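Local structure of filamentation induced by cAMP protein Fic (Desulfovibrio alaskensis, 4RGL) at residues A[11-16]-A[234-239]; A[156-161]-A[173-178]; A[23-28]-A[247-252]; A[101-106]-A[198-203]. The protein belongs to the Fic/DOC family and joins a largely helical Fic core to a smaller C-terminal domain related to helix-turn-helix folds. All blocks are in the same frame, centred on the assembly; numbering follows the deposited sequence.

From the N terminus, the loop at 11-16 closes contact 1 by meeting the start of helix 238-257, with 217 residues between. Helix 16-32 follows directly and makes contact 3 further along that same helix 238-257, so contacts 1 and 3 cross along the chain. Contact 4 lies within both spans: the loop before helix 106-117 meets the end of helix 189-202. Inside its span, contact 2 pairs neighbouring helices 150-163 and 168-182, its segments separated by 11 residues. Contact 2 touches contacts 1 and 4, and contact 4 reaches contact 3 through Leu201 and Leu248. Together they bind the N-terminal segment and helix 238-257 to the Fic helices.

Contact 1: residues A[11-16]-A[234-239]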
loop_
_atom_site.group_PDB
_atom_site.type_symbol
_atom_site.label_atom_id
_atom_site.label_comp_id
_atom_site.label_asym_id
_atom_site.label_seq_id
_atom_site.Cartn_x
_atom_site.Cartn_y
_atom_site.Cartn_z
ATOM N N PRO A 11 7.058 7.871 26.555
ATOM C CA PRO A 11 6.290 9.061 26.998
ATOM C C PRO A 11 4.899 9.140 26.350
ATOM O O PRO A 11 4.622 10.062 25.574
ATOM C CB PRO A 11 7.171 10.234 26.556
ATOM C CG PRO A 11 7.971 9.700 25.420
ATOM C CD PRO A 11 8.237 8.260 25.747
ATOM N N TYR A 12 4.008 8.217 26.720
ATOM C CA TYR A 12 2.663 8.192 26.179
ATOM C C TYR A 12 1.713 8.985 27.071
ATOM O O TYR A 12 1.430 8.569 28.199
ATOM C CB TYR A 12 2.171 6.741 26.015
ATOM N N THR A 13 1.280 10.175 26.596
ATOM C CA THR A 13 0.291 11.010 27.303
ATOM C C THR A 13 -0.839 11.389 26.332
ATOM O O THR A 13 -0.587 12.037 25.313
ATOM C CB THR A 13 0.957 12.258 27.921
ATOM O OG1 THR A 13 1.660 12.964 26.900
ATOM C CG2 THR A 13 1.908 11.910 29.070
ATOM N N ILE A 14 -2.075 10.927 26.620
ATOM C CA ILE A 14 -3.232 11.120 25.730
ATOM C C ILE A 14 -3.646 12.620 25.692
ATOM O O ILE A 14 -3.238 13.397 26.554
ATOM C CB ILE A 14 -4.437 10.203 26.165
ATOM C CG1 ILE A 14 -4.016 8.700 26.247
ATOM C CG2 ILE A 14 -5.634 10.379 25.227
ATOM C CD1 ILE A 14 -3.242 8.289 27.560
ATOM N N THR A 15 -4.401 13.014 24.654
ATOM C CA THR A 15 -4.862 14.391 24.463
ATOM C C THR A 15 -6.254 14.379 23.767
ATOM O O THR A 15 -6.559 13.443 23.024
ATOM C CB THR A 15 -3.801 15.200 23.645
ATOM O OG1 THR A 15 -4.313 16.495 23.350
ATOM C CG2 THR A 15 -3.413 14.517 22.373
ATOM N N PRO A 16 -7.117 15.419 23.987
ATOM C CA PRO A 16 -8.446 15.414 23.338
ATOM C C PRO A 16 -8.360 15.270 21.806
ATOM O O PRO A 16 -9.300 14.787 21.189
ATOM C CB PRO A 16 -9.042 16.780 23.731
ATOM C CG PRO A 16 -7.893 17.571 24.300
ATOM C CD PRO A 16 -6.955 16.585 24.875
ATOM N N GLN A 234 11.550 17.706 22.884
ATOM C CA GLN A 234 10.695 17.931 24.047
ATOM C C GLN A 234 10.472 16.610 24.837
ATOM O O GLN A 234 9.829 16.624 25.893
ATOM C CB GLN A 234 9.342 18.536 23.604
ATOM C CG GLN A 234 8.584 19.274 24.726
ATOM C CD GLN A 234 9.274 20.561 25.159
ATOM O OE1 GLN A 234 10.150 21.103 24.463
ATOM N NE2 GLN A 234 8.840 21.112 26.286
ATOM N N ALA A 235 11.060 15.474 24.336
ATOM C CA ALA A 235 10.956 14.145 24.977
ATOM C C ALA A 235 9.469 13.733 25.190
ATOM O O ALA A 235 9.106 13.241 26.266
ATOM C CB ALA A 235 11.702 14.142 26.310
ATOM N N ASP A 236 8.624 13.928 24.156
ATOM C CA ASP A 236 7.196 13.616 24.240
ATOM C C ASP A 236 6.681 13.071 22.900
ATOM O O ASP A 236 6.782 13.752 21.881
ATOM C CB ASP A 236 6.400 14.870 24.653
ATOM C CG ASP A 236 4.912 14.636 24.833
ATOM O OD1 ASP A 236 4.511 13.457 25.009
ATOM O OD2 ASP A 236 4.158 15.632 24.875
ATOM N N ALA A 237 6.099 11.856 22.911
ATOM C CA ALA A 237 5.592 11.215 21.688
ATOM C C ALA A 237 4.256 11.832 21.233
ATOM O O ALA A 237 3.897 11.720 20.059
ATOM C CB ALA A 237 5.418 9.727 21.918
ATOM N N THR A 238 3.519 12.474 22.171
ATOM C CA THR A 238 2.176 13.029 21.930
ATOM C C THR A 238 2.072 13.769 20.527
ATOM O O THR A 238 1.194 13.423 19.734
ATOM C CB THR A 238 1.780 13.977 23.078
ATOM O OG1 THR A 238 1.845 13.258 24.311
ATOM C CG2 THR A 238 0.390 14.575 22.895
ATOM N N PRO A 239 2.938 14.790 20.220
ATOM C CA PRO A 239 2.774 15.519 18.943
ATOM C C PRO A 239 2.973 14.610 17.720
ATOM O O PRO A 239 2.311 14.806 16.694
ATOM C CB PRO A 239 3.856 16.603 19.012
ATOM C CG PRO A 239 4.829 16.113 20.036
ATOM C CD PRO A 239 4.025 15.367 21.033
#
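The carboxylate of Asp236, beside Thr13, is the flat group. One face receives the backbone N-H of Thr238, which meets OD1 74° out of the plane; Thr13 OG1 lies 3.5 Å from Asp236 OD1, much nearer the carboxylate plane and slightly to its other side. Carbonyl O of Pro11 approaches OD1, but two acceptors gain no bond. The puckered Pro11 ring packs on the turn, with CB 3.6 Å from Ala235 O and CG 4.3 Å from Ala237 CB. The clear hydrogen bond across runs from Thr13 OG1 to Thr238 OG1 (2.6 Å), the side chains meeting at about a right angle. At Thr238, OG1 is anti to the carbonyl carbon (chi1 -57°) and faces Thr13, while CG2 turns to Thr15 CG2 at 3.8 Å. The Asp236 OD1 to Thr238 N bond (3.2 Å) is a capping bond ahead of helix 238-257, and Ala235, with positive phi, is the C-prime residue of the Schellman motif ending helix 221-234. The N-terminal loop crosses a helix-to-helix junction just before helix 16-32; Pro11 rests on Glu178 of helix 168-182, the CB of Tyr12 (its ring is not modelled) on Ile174, and Ala237 on Ile174 and Tyr177.

Contact 2: residues A[156-161]-A[173-178]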
loop_
_atom_site.group_PDB
_atom_site.type_symbol
_atom_site.label_atom_id
_atom_site.label_comp_id
_atom_site.label_asym_id
_atom_site.label_seq_id
_atom_site.Cartn_x
_atom_site.Cartn_y
_atom_site.Cartn_z
ATOM N N ASP A 156 13.047 -4.152 25.757
ATOM C CA ASP A 156 12.043 -3.423 26.531
ATOM C C ASP A 156 10.902 -2.962 25.638
ATOM O O ASP A 156 9.735 -3.168 25.975
ATOM C CB ASP A 156 12.679 -2.210 27.241
ATOM C CG ASP A 156 13.667 -2.570 28.338
ATOM O OD1 ASP A 156 13.580 -3.709 28.871
ATOM O OD2 ASP A 156 14.461 -1.690 28.732
ATOM N N LEU A 157 11.237 -2.365 24.475
ATOM C CA LEU A 157 10.242 -1.854 23.537
ATOM C C LEU A 157 9.304 -2.978 23.046
ATOM O O LEU A 157 8.089 -2.782 22.999
ATOM C CB LEU A 157 10.940 -1.175 22.337
ATOM C CG LEU A 157 10.015 -0.537 21.297
ATOM C CD1 LEU A 157 9.084 0.489 21.939
ATOM C CD2 LEU A 157 10.810 0.090 20.176
ATOM N N LEU A 158 9.870 -4.151 22.698
ATOM C CA LEU A 158 9.074 -5.283 22.205
ATOM C C LEU A 158 8.268 -5.915 23.335
ATOM O O LEU A 158 7.154 -6.389 23.102
ATOM C CB LEU A 158 9.972 -6.335 21.540
ATOM C CG LEU A 158 10.663 -5.892 20.247
ATOM C CD1 LEU A 158 11.799 -6.806 19.905
ATOM C CD2 LEU A 158 9.668 -5.791 19.089
ATOM N N ASP A 159 8.815 -5.905 24.574
ATOM C CA ASP A 159 8.084 -6.412 25.736
ATOM C C ASP A 159 6.911 -5.504 26.043
ATOM O O ASP A 159 5.813 -5.989 26.329
ATOM C CB ASP A 159 9.006 -6.534 26.962
ATOM C CG ASP A 159 8.296 -7.045 28.208
ATOM O OD1 ASP A 159 7.628 -8.104 28.120
ATOM O OD2 ASP A 159 8.440 -6.409 29.275
ATOM N N TRP A 160 7.128 -4.172 25.944
ATOM C CA TRP A 160 6.077 -3.186 26.151
ATOM C C TRP A 160 4.950 -3.385 25.155
ATOM O O TRP A 160 3.788 -3.391 25.541
ATOM C CB TRP A 160 6.639 -1.757 26.036
ATOM C CG TRP A 160 5.573 -0.705 25.979
ATOM C CD1 TRP A 160 4.900 -0.162 27.034
ATOM C CD2 TRP A 160 4.976 -0.154 24.798
ATOM N NE1 TRP A 160 3.922 0.694 26.583
ATOM C CE2 TRP A 160 3.953 0.725 25.215
ATOM C CE3 TRP A 160 5.218 -0.308 23.421
ATOM C CZ2 TRP A 160 3.179 1.454 24.307
ATOM C CZ3 TRP A 160 4.434 0.397 22.525
ATOM C CH2 TRP A 160 3.419 1.254 22.968
ATOM N N LEU A 161 5.297 -3.556 23.867
ATOM C CA LEU A 161 4.323 -3.714 22.788
ATOM C C LEU A 161 3.441 -4.964 23.006
ATOM O O LEU A 161 2.249 -4.937 22.694
ATOM C CB LEU A 161 5.055 -3.805 21.433
ATOM C CG LEU A 161 4.169 -3.789 20.180
ATOM C CD1 LEU A 161 3.452 -2.450 20.031
ATOM C CD2 LEU A 161 4.985 -4.081 18.940
ATOM N N CYS A 173 1.992 4.076 16.698
ATOM C CA CYS A 173 2.639 5.386 16.670
ATOM C C CYS A 173 3.752 5.449 17.714
ATOM O O CYS A 173 4.840 5.954 17.420
ATOM C CB CYS A 173 1.616 6.497 16.884
ATOM S SG CYS A 173 0.368 6.615 15.582
ATOM N N ILE A 174 3.476 4.952 18.945
ATOM C CA ILE A 174 4.464 4.958 20.029
ATOM C C ILE A 174 5.691 4.117 19.630
ATOM O O ILE A 174 6.831 4.565 19.808
ATOM C CB ILE A 174 3.840 4.448 21.360
ATOM C CG1 ILE A 174 2.589 5.287 21.775
ATOM C CG2 ILE A 174 4.883 4.416 22.474
ATOM C CD1 ILE A 174 2.884 6.767 22.199
ATOM N N PHE A 175 5.456 2.907 19.064
ATOM C CA PHE A 175 6.544 2.029 18.631
ATOM C C PHE A 175 7.390 2.708 17.549
ATOM O O PHE A 175 8.615 2.707 17.642
ATOM C CB PHE A 175 5.995 0.692 18.116
ATOM C CG PHE A 175 7.071 -0.314 17.765
ATOM C CD1 PHE A 175 7.681 -0.298 16.515
ATOM C CD2 PHE A 175 7.484 -1.265 18.688
ATOM C CE1 PHE A 175 8.700 -1.199 16.208
ATOM C CE2 PHE A 175 8.492 -2.179 18.372
ATOM C CZ PHE A 175 9.092 -2.141 17.134
ATOM N N HIS A 176 6.726 3.298 16.528
ATOM C CA HIS A 176 7.400 4.016 15.433
ATOM C C HIS A 176 8.327 5.087 15.995
ATOM O O HIS A 176 9.475 5.187 15.579
ATOM C CB HIS A 176 6.345 4.659 14.492
ATOM C CG HIS A 176 6.875 5.061 13.141
ATOM N ND1 HIS A 176 6.161 4.802 11.984
ATOM C CD2 HIS A 176 8.034 5.677 12.808
ATOM C CE1 HIS A 176 6.889 5.293 10.995
ATOM N NE2 HIS A 176 8.033 5.811 11.440
ATOM N N TYR A 177 7.836 5.859 16.974
ATOM C CA TYR A 177 8.581 6.945 17.602
ATOM C C TYR A 177 9.782 6.413 18.373
ATOM O O TYR A 177 10.882 6.956 18.248
ATOM C CB TYR A 177 7.659 7.741 18.533
ATOM C CG TYR A 177 8.372 8.767 19.382
ATOM C CD1 TYR A 177 8.749 9.999 18.854
ATOM C CD2 TYR A 177 8.551 8.565 20.748
ATOM C CE1 TYR A 177 9.343 10.977 19.648
ATOM C CE2 TYR A 177 9.107 9.552 21.561
ATOM C CZ TYR A 177 9.510 10.754 21.005
ATOM O OH TYR A 177 10.094 11.714 21.799
ATOM N N GLU A 178 9.584 5.358 19.164
ATOM C CA GLU A 178 10.664 4.765 19.942
ATOM C C GLU A 178 11.693 4.090 19.030
ATOM O O GLU A 178 12.894 4.301 19.199
ATOM C CB GLU A 178 10.109 3.760 20.952
ATOM C CG GLU A 178 9.334 4.409 22.087
ATOM C CD GLU A 178 10.149 5.369 22.933
ATOM O OE1 GLU A 178 11.302 5.026 23.280
ATOM O OE2 GLU A 178 9.631 6.460 23.256
#
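The helical segments 156-161 and 173-178 run antiparallel, with axes 11.0 Å apart at closest and directions 179° apart, and Leu157 faces Phe175 with their CA atoms 7.3 Å apart. Phe175 fills much of the gap. Its CG is anti to the backbone N (chi1 -175°), which carries the ring towards the other helix although its CB does not point straight there. Leu157 CD2 sits over one face in a CH-pi contact, 4.1 Å from the ring centroid and 26° off the normal, offset toward the rim. Leu158 CD2 comes in at the ring edge, near its plane, 3.9 Å from CE2 of Phe175. Leu161 CD2 adds an oblique approach, 3.8 Å from Phe175 CD2. In the Fic fold this hairpin precedes the signature motif, here HPFADGNGR, which leaves helix 168-182 and runs into the start of helix 189-202; the ring of Phe175 also meets Trp196 and touches Ile200 on the latter helix. On the other flank, Trp160 crosses Ile174 at about a right angle, its CH2 3.5 Å from Ile174 CG2. Leu157 CD1 packs on Glu178 CB at 3.6 Å, meeting the aliphatic root of a side chain that also touches Pro10 and Pro11.

Contact 3: residues A[23-28]-A[247-252]; sequences AEIGEI and ALRDAV
The helical segments 23-28 and 247-252 run in roughly the same direction, their axes 24° apart and 9.6 Å from each other at closest, with Ile25 and Arg249 CA atoms 5.4 Å apart. Between them lies an apolar strip. Ile25 CG1 meets Arg249 CB at 3.8 Å, the two side chains crossing at about a right angle, and Ile28 CG2 touches Val252 CG1 at 3.7 Å. Ile28 CG2 is anti to the backbone N, which turns this branch towards Val252. Beside the strip, Glu24 extends towards Arg249, whose aliphatic chain it meets first: OE1 is 3.2 Å from Arg249 CD. The salt bridge from Glu24 OE1 to Arg249 NH1 is long, and the carboxylate and guanidinium planes stand 49° apart; Arg253 is the stronger partner, bridging Glu24 OE2. Arg249, bent at chi3 (64°), turns its guanidinium to the next residue and grips Asp250 OD1 with NE and NH2, the latter at 2.8 Å through the syn lone pair. Asp250 also bridges Arg220 and Arg253. Two acids thus sit among three arginines beside an apolar strip, which would be expected to keep both ionised; Arg253, bridging both, links helix 16-32 to helix 238-257 alongside the packing.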
loop_
_atom_site.group_PDB
_atom_site.type_symbol
_atom_site.label_atom_id
_atom_site.label_comp_id
_atom_site.label_asym_id
_atom_site.label_seq_id
_atom_site.Cartn_x
_atom_site.Cartn_y
_atom_site.Cartn_z
ATOM N N ALA A 23 -11.618 8.204 17.306
ATOM C CA ALA A 23 -13.046 8.136 17.035
ATOM C C ALA A 23 -13.325 8.216 15.544
ATOM O O ALA A 23 -14.139 7.445 15.028
ATOM C CB ALA A 23 -13.768 9.259 17.759
ATOM N N GLU A 24 -12.648 9.143 14.835
ATOM C CA GLU A 24 -12.889 9.322 13.411
ATOM C C GLU A 24 -12.336 8.123 12.613
ATOM O O GLU A 24 -13.066 7.544 11.803
ATOM C CB GLU A 24 -12.284 10.645 12.907
ATOM C CG GLU A 24 -12.742 11.014 11.493
ATOM C CD GLU A 24 -12.238 12.349 10.974
ATOM O OE1 GLU A 24 -11.773 13.175 11.796
ATOM O OE2 GLU A 24 -12.312 12.571 9.741
ATOM N N ILE A 25 -11.064 7.701 12.900
ATOM C CA ILE A 25 -10.458 6.534 12.236
ATOM C C ILE A 25 -11.349 5.308 12.441
ATOM O O ILE A 25 -11.738 4.661 11.470
ATOM C CB ILE A 25 -9.006 6.274 12.745
ATOM C CG1 ILE A 25 -8.064 7.455 12.372
ATOM C CG2 ILE A 25 -8.468 4.946 12.193
ATOM C CD1 ILE A 25 -6.682 7.394 13.031
ATOM N N GLY A 26 -11.737 5.061 13.699
ATOM C CA GLY A 26 -12.637 3.968 14.050
ATOM C C GLY A 26 -13.907 3.968 13.227
ATOM O O GLY A 26 -14.237 2.963 12.596
ATOM N N GLU A 27 -14.582 5.134 13.148
ATOM C CA GLU A 27 -15.809 5.272 12.368
ATOM C C GLU A 27 -15.543 5.045 10.868
ATOM O O GLU A 27 -16.298 4.320 10.219
ATOM C CB GLU A 27 -16.442 6.650 12.593
ATOM C CG GLU A 27 -17.786 6.815 11.899
ATOM C CD GLU A 27 -18.428 8.181 12.044
ATOM O OE1 GLU A 27 -17.937 8.990 12.866
ATOM O OE2 GLU A 27 -19.451 8.427 11.365
ATOM N N ILE A 28 -14.463 5.663 10.319
ATOM C CA ILE A 28 -14.130 5.525 8.892
ATOM C C ILE A 28 -13.907 4.035 8.544
ATOM O O ILE A 28 -14.388 3.574 7.510
ATOM C CB ILE A 28 -12.890 6.393 8.505
ATOM C CG1 ILE A 28 -13.100 7.902 8.863
ATOM C CG2 ILE A 28 -12.526 6.211 7.026
ATOM C CD1 ILE A 28 -14.330 8.613 8.152
ATOM N N ALA A 247 -2.300 11.636 9.731
ATOM C CA ALA A 247 -1.943 11.095 8.419
ATOM C C ALA A 247 -2.753 9.831 8.106
ATOM O O ALA A 247 -3.286 9.700 6.997
ATOM C CB ALA A 247 -0.453 10.789 8.366
ATOM N N LEU A 248 -2.889 8.917 9.109
ATOM C CA LEU A 248 -3.650 7.668 8.960
ATOM C C LEU A 248 -5.106 7.950 8.670
ATOM O O LEU A 248 -5.686 7.321 7.785
ATOM C CB LEU A 248 -3.520 6.810 10.220
ATOM C CG LEU A 248 -2.197 6.067 10.365
ATOM C CD1 LEU A 248 -1.936 5.697 11.801
ATOM C CD2 LEU A 248 -2.162 4.844 9.471
ATOM N N ARG A 249 -5.698 8.939 9.385
ATOM C CA ARG A 249 -7.079 9.371 9.149
ATOM C C ARG A 249 -7.242 9.873 7.725
ATOM O O ARG A 249 -8.157 9.450 7.025
ATOM C CB ARG A 249 -7.474 10.469 10.144
ATOM C CG ARG A 249 -8.843 11.084 9.859
ATOM C CD ARG A 249 -8.947 12.477 10.421
ATOM N NE ARG A 249 -8.006 13.396 9.781
ATOM C CZ ARG A 249 -7.871 14.672 10.125
ATOM N NH1 ARG A 249 -8.619 15.188 11.094
ATOM N NH2 ARG A 249 -6.986 15.442 9.506
ATOM N N ASP A 250 -6.337 10.765 7.285
ATOM C CA ASP A 250 -6.371 11.323 5.935
ATOM C C ASP A 250 -6.190 10.222 4.889
ATOM O O ASP A 250 -6.787 10.290 3.812
ATOM C CB ASP A 250 -5.284 12.395 5.773
ATOM C CG ASP A 250 -5.384 13.514 6.794
ATOM O OD1 ASP A 250 -6.519 13.836 7.215
ATOM O OD2 ASP A 250 -4.333 14.051 7.188
ATOM N N ALA A 251 -5.394 9.187 5.222
ATOM C CA ALA A 251 -5.160 8.072 4.321
ATOM C C ALA A 251 -6.397 7.192 4.218
ATOM O O ALA A 251 -6.888 6.957 3.117
ATOM C CB ALA A 251 -3.967 7.251 4.795
ATOM N N VAL A 252 -6.947 6.756 5.365
ATOM C CA VAL A 252 -8.130 5.899 5.360
ATOM C C VAL A 252 -9.358 6.699 4.821
ATOM O O VAL A 252 -10.292 6.105 4.292
ATOM C CB VAL A 252 -8.404 5.286 6.763
ATOM C CG1 VAL A 252 -8.902 6.342 7.743
ATOM C CG2 VAL A 252 -9.385 4.124 6.671
#

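Contact 4: residues A[101-106]-A[198-203]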
loop_
_atom_site.group_PDB
_atom_site.type_symbol
_atom_site.label_atom_id
_atom_site.label_comp_id
_atom_site.label_asym_id
_atom_site.label_seq_id
_atom_site.Cartn_x
_atom_site.Cartn_y
_atom_site.Cartn_z
ATOM N N TRP A 101 4.638 -12.772 10.663
ATOM C CA TRP A 101 5.256 -12.077 11.785
ATOM C C TRP A 101 4.254 -11.546 12.821
ATOM O O TRP A 101 3.185 -11.029 12.476
ATOM C CB TRP A 101 6.114 -10.918 11.294
ATOM C CG TRP A 101 7.107 -11.310 10.249
ATOM C CD1 TRP A 101 7.915 -12.409 10.256
ATOM C CD2 TRP A 101 7.491 -10.540 9.109
ATOM N NE1 TRP A 101 8.698 -12.424 9.131
ATOM C CE2 TRP A 101 8.479 -11.275 8.420
ATOM C CE3 TRP A 101 7.090 -9.296 8.594
ATOM C CZ2 TRP A 101 9.058 -10.818 7.234
ATOM C CZ3 TRP A 101 7.653 -8.854 7.409
ATOM C CH2 TRP A 101 8.634 -9.604 6.748
ATOM N N ASP A 102 4.671 -11.606 14.096
ATOM C CA ASP A 102 4.032 -10.962 15.223
ATOM C C ASP A 102 4.918 -9.790 15.660
ATOM O O ASP A 102 6.117 -9.981 15.885
ATOM C CB ASP A 102 3.815 -11.986 16.370
ATOM C CG ASP A 102 3.071 -11.444 17.582
ATOM O OD1 ASP A 102 3.411 -10.326 18.039
ATOM O OD2 ASP A 102 2.263 -12.199 18.165
ATOM N N ALA A 103 4.366 -8.568 15.660
ATOM C CA ALA A 103 5.142 -7.333 15.859
ATOM C C ALA A 103 5.977 -7.338 17.180
ATOM O O ALA A 103 6.944 -6.581 17.290
ATOM C CB ALA A 103 4.219 -6.139 15.847
ATOM N N SER A 104 5.606 -8.170 18.154
ATOM C CA SER A 104 6.298 -8.187 19.444
ATOM C C SER A 104 7.457 -9.221 19.468
ATOM O O SER A 104 8.232 -9.248 20.432
ATOM C CB SER A 104 5.315 -8.484 20.569
ATOM O OG SER A 104 4.673 -9.734 20.378
ATOM N N VAL A 105 7.581 -10.055 18.408
ATOM C CA VAL A 105 8.619 -11.097 18.359
ATOM C C VAL A 105 9.917 -10.521 17.771
ATOM O O VAL A 105 9.947 -10.124 16.599
ATOM C CB VAL A 105 8.149 -12.344 17.561
ATOM C CG1 VAL A 105 9.254 -13.400 17.493
ATOM C CG2 VAL A 105 6.879 -12.930 18.165
ATOM N N GLU A 106 11.013 -10.534 18.575
ATOM C CA GLU A 106 12.318 -10.005 18.156
ATOM C C GLU A 106 12.836 -10.744 16.919
ATOM O O GLU A 106 13.349 -10.112 15.994
ATOM C CB GLU A 106 13.335 -10.107 19.304
ATOM C CG GLU A 106 14.597 -9.287 19.072
ATOM C CD GLU A 106 15.553 -9.257 20.249
ATOM O OE1 GLU A 106 15.753 -10.319 20.882
ATOM O OE2 GLU A 106 16.150 -8.183 20.500
ATOM N N THR A 198 2.843 -0.706 10.012
ATOM C CA THR A 198 1.856 -1.420 9.198
ATOM C C THR A 198 1.553 -2.803 9.813
ATOM O O THR A 198 0.405 -3.254 9.781
ATOM C CB THR A 198 2.359 -1.555 7.744
ATOM O OG1 THR A 198 2.719 -0.266 7.246
ATOM C CG2 THR A 198 1.329 -2.189 6.829
ATOM N N LEU A 199 2.579 -3.458 10.406
ATOM C CA LEU A 199 2.400 -4.783 11.001
ATOM C C LEU A 199 1.546 -4.695 12.251
ATOM O O LEU A 199 0.594 -5.459 12.389
ATOM C CB LEU A 199 3.761 -5.438 11.321
ATOM C CG LEU A 199 3.696 -6.907 11.802
ATOM C CD1 LEU A 199 3.025 -7.809 10.757
ATOM C CD2 LEU A 199 5.047 -7.418 12.123
ATOM N N ILE A 200 1.836 -3.714 13.136
ATOM C CA ILE A 200 1.051 -3.505 14.360
ATOM C C ILE A 200 -0.435 -3.210 13.995
ATOM O O ILE A 200 -1.342 -3.715 14.663
ATOM C CB ILE A 200 1.667 -2.366 15.228
ATOM C CG1 ILE A 200 3.105 -2.727 15.661
ATOM C CG2 ILE A 200 0.784 -2.066 16.452
ATOM C CD1 ILE A 200 3.881 -1.589 16.289
ATOM N N LEU A 201 -0.670 -2.471 12.876
ATOM C CA LEU A 201 -2.031 -2.146 12.438
ATOM C C LEU A 201 -2.726 -3.360 11.793
ATOM O O LEU A 201 -3.916 -3.570 12.030
ATOM C CB LEU A 201 -2.038 -0.960 11.461
ATOM C CG LEU A 201 -1.636 0.409 12.052
ATOM C CD1 LEU A 201 -1.760 1.497 11.018
ATOM C CD2 LEU A 201 -2.482 0.758 13.275
ATOM N N ARG A 202 -1.988 -4.171 10.985
ATOM C CA ARG A 202 -2.626 -5.323 10.337
ATOM C C ARG A 202 -2.824 -6.486 11.338
ATOM O O ARG A 202 -3.708 -7.319 11.132
ATOM C CB ARG A 202 -1.849 -5.796 9.103
ATOM C CG ARG A 202 -0.543 -6.475 9.394
ATOM C CD ARG A 202 -0.172 -7.406 8.259
ATOM N NE ARG A 202 -0.963 -8.639 8.291
ATOM C CZ ARG A 202 -1.113 -9.450 7.250
ATOM N NH1 ARG A 202 -0.623 -9.113 6.061
ATOM N NH2 ARG A 202 -1.822 -10.563 7.366
ATOM N N ASN A 203 -2.062 -6.489 12.462
ATOM C CA ASN A 203 -2.279 -7.475 13.534
ATOM C C ASN A 203 -3.599 -7.184 14.249
ATOM O O ASN A 203 -4.174 -8.073 14.876
ATOM C CB ASN A 203 -1.106 -7.476 14.531
ATOM C CG ASN A 203 0.168 -8.135 13.995
ATOM O OD1 ASN A 203 0.224 -8.630 12.855
ATOM N ND2 ASN A 203 1.206 -8.188 14.831
#
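Apolar packing carries most of this contact, with Ala103 pressing its methyl against the last turns of helix 189-202. Ala103 CB lies 3.6 Å from Ile200 CG1, and Leu199 CD2 comes to 3.7 Å from Ala103 CA. The same methyl of Leu199 reaches Trp101 CB at 3.8 Å and lies at the edge of the indole, near its plane. Leu199 carries its CG anti to the backbone N (chi1 -173°), which sends CD2 between Trp101 and Ala103, with CD1 beside the Trp101 carbonyl. Helix 189-202 starts within the Fic signature motif, and the 101-106 segment crosses its C-terminal end just before helix 106-117 begins with Val105 at the N-cap. Among polar interactions, several lie within the loop itself. A type I turn from Asp102 to Val105 is closed by Val105 N to Asp102 O at 2.9 Å. Asp102 OD1 forms an Asx turn with Ser104 N (3.1 Å, 167°) through its anti lone pair, and it also takes Ser104 OG at 2.7 Å, from 43° above the carboxylate plane. Two donors on one oxygen restrain the rotation of this carboxylate. Further ties come from Asp102 N, bonded to Asp108 OD2, from Ala103 O, bonded to Trp196 NE1, and from Arg202, whose guanidinium bridges Glu99.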